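Local atomic coordinates of aldose 1-epimerase (Caenorhabditis elegans, PDB entry 1LUR), a protein that probably catalyses the interconversion of the alpha and beta anomers of aldose sugars such as galactose, the reaction of the galactose mutarotases. Residues W112-H117 with V122-R127; T146-D149 with L153-E156. All coordinates share one frame; numbering follows the deposited sequence.

Contact 1 and contact 2 are two successive hairpin pairings, formed one after the other along the chain and within the same large antiparallel sheet. The strand carrying residues 122-127 and the strand carrying residues 146-149 are neighbours in that sheet, so four consecutive strands run from its edge at 112-117 inward to 153-156. The centres of the contacts lie about 15 Å apart and their nearest atoms about 5 Å apart, without touching. Contact 1 holds the outermost strand at this side. Each contact sets apolar side chains on one face (Val114, Val122 and Phe124; Val147 and Leu153) and more polar ones on the other, and neither holds a ligand in these coordinates.

Contact 1. Residues W112-H117 with V122-R127; sequences WEVVRH and VSFSVR
Trp112 lays one face of its indole against Val126, whose CG1 methyl stands 3.3 Å from the centroid of the Trp112 six-membered ring and only 3° off its normal, a well-centred CH-pi contact. Val126 CG1 sits between its own backbone N and carbonyl carbon (chi1 72°), the rotation that sets this methyl over the ring face. A second neighbour, Phe124, brings its CB to 3.7 Å from Trp112 CE3, and a broad flat residue suits a place where it must reach two side chains of the facing strand. Cut back to an alanine, this position is likely to leave the Val126 methyl without its aromatic cover and open a gap beside Phe124 CB. Phe124 also runs side by side with Val114, its CE2 3.9 Å from Val114 CG2; Ile15 and Leu27 of a second sheet pack against Phe124 from beyond the pair.

The backbones form an antiparallel beta hairpin interrupted by a classic bulge, in which Val115 and Arg116 both face Ser123. Before the bulge, Glu113 N donates to Ser125 O at 2.8 Å in the carbonyl plane, and Ser125 N returns a bond to Glu113 O. At the bulge Val115 N reaches Ser123 O at 3.0 Å, tilted 35° from the carbonyl plane, while Ser123 N finds Arg116 O at 2.8 Å.

Small serines suit the opposite face, where Val115 sets CG1 3.8 Å from Ser125 CB and CG2 against Ser123 CB. Their hydroxyls turn to the next strand, Ser125 OG to Asp142 and Ser123 OG to Thr144. Ser123 OG also shares a water with Arg116, whose extended chain puts NH1 2.9 Å from that water's oxygen, in the guanidinium plane.

Contact 2. Residues T146-D149 with L153-E156; sequences TVND and LIIE
Thr146 and Ile154 face each other as an antiparallel hydrogen-bonded pair. Ile154 N donates to Thr146 O at 2.7 Å, close to straight (173° at the hydrogen), and Thr146 N returns a bond to Ile154 O at 2.9 Å. Beta-branched side chains suit both extended positions, and here they share one face of the sheet. On the other face Val147 and Leu153 cross obliquely, with Val147 CG1 4.0 Å from Leu153 CD1. Leu153 CG lies anti to its backbone N (chi1 166°), and the turn at chi2 (64°) brings CD1 back over the partner strand, 3.7 Å from Thr146 O.

One residue further on, the Asn148 side chain meets that of Ile154 at about a right angle, ND2 lying 3.7 Å from Ile154 CD1. The amide is positioned by the turn itself: OD1 accepts from Arg150 N, as in an Asx turn, and ND2 bonds to Gln152 OE1. A water 2.7 Å from Thr146 OG1 also lies within bonding range of Ile154 O and Glu156 OE2, with more acceptors around it than it has protons, so these bonds cannot all be made at once; Thr146 OG1 bonds to Ser121 OG as well.

Leu153 packs on Tyr333 of the next strand and on Leu34 and Leu37 of another sheet, so the Val147 and Leu153 side of the hairpin is the one turned into the protein. Strands 138-147 and 152-160 thus pair as an inner beta hairpin of the large antiparallel sheet in the beta-supersandwich of the galactose mutarotase-like fold.

Contact 1. Residues W112-H117 with V122-R127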
ATOM      1  N   TRP A 112      -3.664  -5.167 -15.702  1.00 29.97           N
ATOM      2  CA  TRP A 112      -4.307  -3.887 -15.977  1.00 27.70           C
ATOM      3  C   TRP A 112      -3.929  -3.379 -17.366  1.00 30.21           C
ATOM      4  O   TRP A 112      -2.865  -3.711 -17.883  1.00 30.22           O
ATOM      5  CB  TRP A 112      -3.862  -2.841 -14.959  1.00 27.29           C
ATOM      6  CG  TRP A 112      -4.264  -3.110 -13.550  1.00 24.38           C
ATOM      7  CD1 TRP A 112      -4.004  -4.233 -12.815  1.00 24.57           C
ATOM      8  CD2 TRP A 112      -4.937  -2.200 -12.677  1.00 22.96           C
ATOM      9  NE1 TRP A 112      -4.475  -4.072 -11.526  1.00 22.35           N
ATOM     10  CE2 TRP A 112      -5.048  -2.832 -11.417  1.00 23.05           C
ATOM     11  CE3 TRP A 112      -5.452  -0.909 -12.834  1.00 21.36           C
ATOM     12  CZ2 TRP A 112      -5.654  -2.213 -10.322  1.00 23.93           C
ATOM     13  CZ3 TRP A 112      -6.056  -0.292 -11.739  1.00 24.58           C
ATOM     14  CH2 TRP A 112      -6.149  -0.947 -10.502  1.00 23.57           C
ATOM     15  N   GLU A 113      -4.800  -2.562 -17.950  1.00 30.92           N
ATOM     16  CA  GLU A 113      -4.560  -1.995 -19.275  1.00 34.41           C
ATOM     17  C   GLU A 113      -3.763  -0.702 -19.120  1.00 33.83           C
ATOM     18  O   GLU A 113      -3.917   0.011 -18.132  1.00 32.27           O
ATOM     19  CB  GLU A 113      -5.888  -1.663 -19.963  1.00 37.39           C
ATOM     20  CG  GLU A 113      -6.738  -2.867 -20.325  1.00 45.28           C
ATOM     21  CD  GLU A 113      -6.213  -3.593 -21.545  1.00 49.41           C
ATOM     22  OE1 GLU A 113      -6.217  -2.987 -22.637  1.00 52.65           O
ATOM     23  OE2 GLU A 113      -5.795  -4.764 -21.416  1.00 52.13           O
ATOM     24  N   VAL A 114      -2.897  -0.415 -20.084  1.00 32.68           N
ATOM     25  CA  VAL A 114      -2.102   0.799 -20.032  1.00 32.78           C
ATOM     26  C   VAL A 114      -2.912   1.806 -20.830  1.00 32.31           C
ATOM     27  O   VAL A 114      -3.041   1.674 -22.045  1.00 32.91           O
ATOM     28  CB  VAL A 114      -0.733   0.614 -20.697  1.00 34.12           C
ATOM     29  CG1 VAL A 114      -0.034   1.959 -20.810  1.00 33.35           C
ATOM     30  CG2 VAL A 114       0.110  -0.353 -19.888  1.00 34.49           C
ATOM     31  N   VAL A 115      -3.477   2.798 -20.153  1.00 29.54           N
ATOM     32  CA  VAL A 115      -4.275   3.800 -20.845  1.00 29.74           C
ATOM     33  C   VAL A 115      -3.520   5.085 -21.154  1.00 29.91           C
ATOM     34  O   VAL A 115      -3.989   5.908 -21.938  1.00 31.22           O
ATOM     35  CB  VAL A 115      -5.548   4.146 -20.053  1.00 30.89           C
ATOM     36  CG1 VAL A 115      -6.529   2.987 -20.126  1.00 32.00           C
ATOM     37  CG2 VAL A 115      -5.197   4.451 -18.605  1.00 32.11           C
ATOM     38  N   ARG A 116      -2.359   5.256 -20.532  1.00 30.42           N
ATOM     39  CA  ARG A 116      -1.541   6.448 -20.759  1.00 31.00           C
ATOM     40  C   ARG A 116      -0.129   6.188 -20.290  1.00 31.32           C
ATOM     41  O   ARG A 116       0.093   5.601 -19.230  1.00 31.30           O
ATOM     42  CB  ARG A 116      -2.110   7.680 -20.024  1.00 30.83           C
ATOM     43  CG  ARG A 116      -1.326   8.994 -20.272  1.00 31.88           C
ATOM     44  CD  ARG A 116      -2.062  10.221 -19.704  1.00 31.72           C
ATOM     45  NE  ARG A 116      -1.466  11.515 -20.073  1.00 32.06           N
ATOM     46  CZ  ARG A 116      -0.369  12.039 -19.527  1.00 32.64           C
ATOM     47  NH1 ARG A 116       0.284  11.393 -18.568  1.00 31.21           N
ATOM     48  NH2 ARG A 116       0.081  13.218 -19.938  1.00 29.65           N
ATOM     49  N   HIS A 117       0.833   6.591 -21.106  1.00 31.94           N
ATOM     50  CA  HIS A 117       2.227   6.408 -20.757  1.00 33.87           C
ATOM     51  C   HIS A 117       3.014   7.552 -21.362  1.00 33.39           C
ATOM     52  O   HIS A 117       2.899   7.846 -22.556  1.00 32.81           O
ATOM     53  CB  HIS A 117       2.758   5.043 -21.221  1.00 36.41           C
ATOM     54  CG  HIS A 117       2.493   4.731 -22.658  1.00 42.13           C
ATOM     55  ND1 HIS A 117       3.455   4.858 -23.639  1.00 45.12           N
ATOM     56  CD2 HIS A 117       1.384   4.260 -23.277  1.00 44.65           C
ATOM     57  CE1 HIS A 117       2.950   4.478 -24.799  1.00 46.40           C
ATOM     58  NE2 HIS A 117       1.694   4.109 -24.607  1.00 46.35           N
ATOM     59  N   VAL A 122       2.376   7.255 -15.930  1.00 28.99           N
ATOM     60  CA  VAL A 122       1.761   6.082 -16.535  1.00 27.22           C
ATOM     61  C   VAL A 122       0.448   5.806 -15.811  1.00 27.93           C
ATOM     62  O   VAL A 122       0.379   5.898 -14.584  1.00 25.88           O
ATOM     63  CB  VAL A 122       2.677   4.826 -16.438  1.00 28.17           C
ATOM     64  CG1 VAL A 122       2.959   4.495 -14.977  1.00 28.76           C
ATOM     65  CG2 VAL A 122       2.015   3.641 -17.131  1.00 30.16           C
ATOM     66  N   SER A 123      -0.598   5.498 -16.570  1.00 26.97           N
ATOM     67  CA  SER A 123      -1.897   5.212 -15.979  1.00 27.34           C
ATOM     68  C   SER A 123      -2.355   3.824 -16.392  1.00 29.60           C
ATOM     69  O   SER A 123      -2.153   3.406 -17.531  1.00 28.80           O
ATOM     70  CB  SER A 123      -2.936   6.245 -16.413  1.00 25.99           C
ATOM     71  OG  SER A 123      -2.581   7.551 -15.987  1.00 27.91           O
ATOM     72  N   PHE A 124      -2.962   3.109 -15.446  1.00 30.59           N
ATOM     73  CA  PHE A 124      -3.462   1.759 -15.680  1.00 30.38           C
ATOM     74  C   PHE A 124      -4.951   1.747 -15.388  1.00 30.35           C
ATOM     75  O   PHE A 124      -5.432   2.515 -14.558  1.00 27.80           O
ATOM     76  CB  PHE A 124      -2.801   0.751 -14.738  1.00 28.93           C
ATOM     77  CG  PHE A 124      -1.309   0.681 -14.856  1.00 30.35           C
ATOM     78  CD1 PHE A 124      -0.495   1.232 -13.874  1.00 28.63           C
ATOM     79  CD2 PHE A 124      -0.712   0.036 -15.937  1.00 31.82           C
ATOM     80  CE1 PHE A 124       0.893   1.141 -13.961  1.00 30.58           C
ATOM     81  CE2 PHE A 124       0.674  -0.061 -16.037  1.00 31.13           C
ATOM     82  CZ  PHE A 124       1.478   0.493 -15.044  1.00 30.36           C
ATOM     83  N   SER A 125      -5.685   0.874 -16.066  1.00 29.87           N
ATOM     84  CA  SER A 125      -7.118   0.792 -15.842  1.00 29.68           C
ATOM     85  C   SER A 125      -7.524  -0.673 -15.835  1.00 29.55           C
ATOM     86  O   SER A 125      -6.859  -1.507 -16.442  1.00 29.64           O
ATOM     87  CB  SER A 125      -7.882   1.543 -16.932  1.00 30.85           C
ATOM     88  OG  SER A 125      -9.269   1.593 -16.624  1.00 31.11           O
ATOM     89  N   VAL A 126      -8.600  -0.984 -15.122  1.00 27.68           N
ATOM     90  CA  VAL A 126      -9.091  -2.353 -15.037  1.00 28.81           C
ATOM     91  C   VAL A 126     -10.524  -2.350 -14.526  1.00 28.07           C
ATOM     92  O   VAL A 126     -10.940  -1.432 -13.816  1.00 28.39           O
ATOM     93  CB  VAL A 126      -8.218  -3.204 -14.085  1.00 27.34           C
ATOM     94  CG1 VAL A 126      -8.452  -2.790 -12.637  1.00 25.78           C
ATOM     95  CG2 VAL A 126      -8.524  -4.684 -14.284  1.00 29.42           C
ATOM     96  N   ARG A 127     -11.284  -3.371 -14.901  1.00 27.75           N
ATOM     97  CA  ARG A 127     -12.667  -3.481 -14.475  1.00 28.77           C
ATOM     98  C   ARG A 127     -12.817  -4.723 -13.621  1.00 27.78           C
ATOM     99  O   ARG A 127     -12.122  -5.716 -13.829  1.00 28.14           O
ATOM    100  CB  ARG A 127     -13.601  -3.590 -15.683  1.00 29.00           C
ATOM    101  CG  ARG A 127     -13.680  -2.347 -16.534  1.00 31.74           C
ATOM    102  CD  ARG A 127     -14.481  -2.630 -17.803  1.00 36.43           C
ATOM    103  NE  ARG A 127     -14.704  -1.424 -18.588  1.00 38.84           N
ATOM    104  CZ  ARG A 127     -15.563  -0.467 -18.258  1.00 39.82           C
ATOM    105  NH1 ARG A 127     -16.294  -0.573 -17.153  1.00 39.06           N
ATOM    106  NH2 ARG A 127     -15.680   0.605 -19.032  1.00 41.67           N
TER
HETATM  107  O   HOH W   1      -0.396   9.073 -16.906  1.00 27.67           O

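Contact 2. Residues T146-D149 with L153-E156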
ATOM      1  N   THR A 146       2.992   9.062 -11.088  1.00 27.88           N
ATOM      2  CA  THR A 146       3.640  10.211 -11.700  1.00 27.85           C
ATOM      3  C   THR A 146       4.801  10.697 -10.843  1.00 27.65           C
ATOM      4  O   THR A 146       4.719  10.699  -9.616  1.00 26.28           O
ATOM      5  CB  THR A 146       2.635  11.374 -11.859  1.00 27.86           C
ATOM      6  OG1 THR A 146       1.535  10.954 -12.679  1.00 26.79           O
ATOM      7  CG2 THR A 146       3.312  12.597 -12.492  1.00 28.70           C
ATOM      8  N   VAL A 147       5.896  11.075 -11.488  1.00 27.37           N
ATOM      9  CA  VAL A 147       7.062  11.574 -10.769  1.00 29.00           C
ATOM     10  C   VAL A 147       7.212  13.016 -11.241  1.00 30.06           C
ATOM     11  O   VAL A 147       6.928  13.316 -12.400  1.00 30.65           O
ATOM     12  CB  VAL A 147       8.341  10.792 -11.115  1.00 29.15           C
ATOM     13  CG1 VAL A 147       8.307   9.419 -10.464  1.00 27.78           C
ATOM     14  CG2 VAL A 147       8.481  10.668 -12.631  1.00 29.77           C
ATOM     15  N   ASN A 148       7.638  13.909 -10.353  1.00 30.17           N
ATOM     16  CA  ASN A 148       7.799  15.311 -10.741  1.00 31.75           C
ATOM     17  C   ASN A 148       9.136  15.908 -10.321  1.00 33.26           C
ATOM     18  O   ASN A 148       9.968  15.230  -9.724  1.00 32.55           O
ATOM     19  CB  ASN A 148       6.665  16.160 -10.162  1.00 29.95           C
ATOM     20  CG  ASN A 148       6.585  16.081  -8.650  1.00 29.03           C
ATOM     21  OD1 ASN A 148       7.602  16.046  -7.957  1.00 25.52           O
ATOM     22  ND2 ASN A 148       5.365  16.076  -8.129  1.00 31.30           N
ATOM     23  N   ASP A 149       9.321  17.189 -10.640  1.00 35.13           N
ATOM     24  CA  ASP A 149      10.547  17.921 -10.320  1.00 37.39           C
ATOM     25  C   ASP A 149      10.754  18.179  -8.835  1.00 37.22           C
ATOM     26  O   ASP A 149      11.808  18.658  -8.426  1.00 37.46           O
ATOM     27  CB  ASP A 149      10.579  19.257 -11.078  1.00 39.87           C
ATOM     28  CG  ASP A 149       9.310  20.069 -10.888  1.00 42.99           C
ATOM     29  OD1 ASP A 149       8.920  20.320  -9.727  1.00 45.65           O
ATOM     30  OD2 ASP A 149       8.699  20.460 -11.904  1.00 47.62           O
ATOM     31  N   LEU A 153       6.630  11.102  -5.884  1.00 27.97           N
ATOM     32  CA  LEU A 153       6.020  10.009  -6.617  1.00 26.63           C
ATOM     33  C   LEU A 153       4.569  10.194  -6.194  1.00 26.74           C
ATOM     34  O   LEU A 153       4.253  10.151  -5.001  1.00 27.18           O
ATOM     35  CB  LEU A 153       6.517   8.641  -6.145  1.00 25.80           C
ATOM     36  CG  LEU A 153       5.658   7.475  -6.662  1.00 26.92           C
ATOM     37  CD1 LEU A 153       5.743   7.392  -8.187  1.00 30.69           C
ATOM     38  CD2 LEU A 153       6.133   6.173  -6.037  1.00 29.84           C
ATOM     39  N   ILE A 154       3.700  10.455  -7.158  1.00 25.75           N
ATOM     40  CA  ILE A 154       2.291  10.647  -6.855  1.00 26.51           C
ATOM     41  C   ILE A 154       1.479   9.462  -7.353  1.00 26.28           C
ATOM     42  O   ILE A 154       1.585   9.070  -8.522  1.00 25.02           O
ATOM     43  CB  ILE A 154       1.744  11.926  -7.524  1.00 27.66           C
ATOM     44  CG1 ILE A 154       2.430  13.159  -6.928  1.00 28.40           C
ATOM     45  CG2 ILE A 154       0.230  12.001  -7.348  1.00 27.90           C
ATOM     46  CD1 ILE A 154       2.077  14.451  -7.631  1.00 31.40           C
ATOM     47  N   ILE A 155       0.686   8.881  -6.459  1.00 25.70           N
ATOM     48  CA  ILE A 155      -0.147   7.747  -6.822  1.00 26.43           C
ATOM     49  C   ILE A 155      -1.584   8.217  -6.688  1.00 27.47           C
ATOM     50  O   ILE A 155      -2.008   8.656  -5.617  1.00 26.24           O
ATOM     51  CB  ILE A 155       0.020   6.525  -5.886  1.00 28.09           C
ATOM     52  CG1 ILE A 155       1.461   6.016  -5.896  1.00 27.12           C
ATOM     53  CG2 ILE A 155      -0.913   5.406  -6.351  1.00 26.58           C
ATOM     54  CD1 ILE A 155       1.660   4.764  -5.050  1.00 29.06           C
ATOM     55  N   GLU A 156      -2.326   8.149  -7.783  1.00 26.22           N
ATOM     56  CA  GLU A 156      -3.716   8.564  -7.770  1.00 27.84           C
ATOM     57  C   GLU A 156      -4.560   7.319  -7.939  1.00 27.80           C
ATOM     58  O   GLU A 156      -4.230   6.443  -8.734  1.00 26.42           O
ATOM     59  CB  GLU A 156      -4.015   9.512  -8.920  1.00 30.99           C
ATOM     60  CG  GLU A 156      -3.346  10.856  -8.817  1.00 35.05           C
ATOM     61  CD  GLU A 156      -3.432  11.614 -10.119  1.00 38.46           C
ATOM     62  OE1 GLU A 156      -4.567  11.868 -10.593  1.00 42.38           O
ATOM     63  OE2 GLU A 156      -2.365  11.946 -10.675  1.00 41.23           O
TER
HETATM   64  O   HOH W   2       0.011  10.435 -10.503  1.00 31.70           O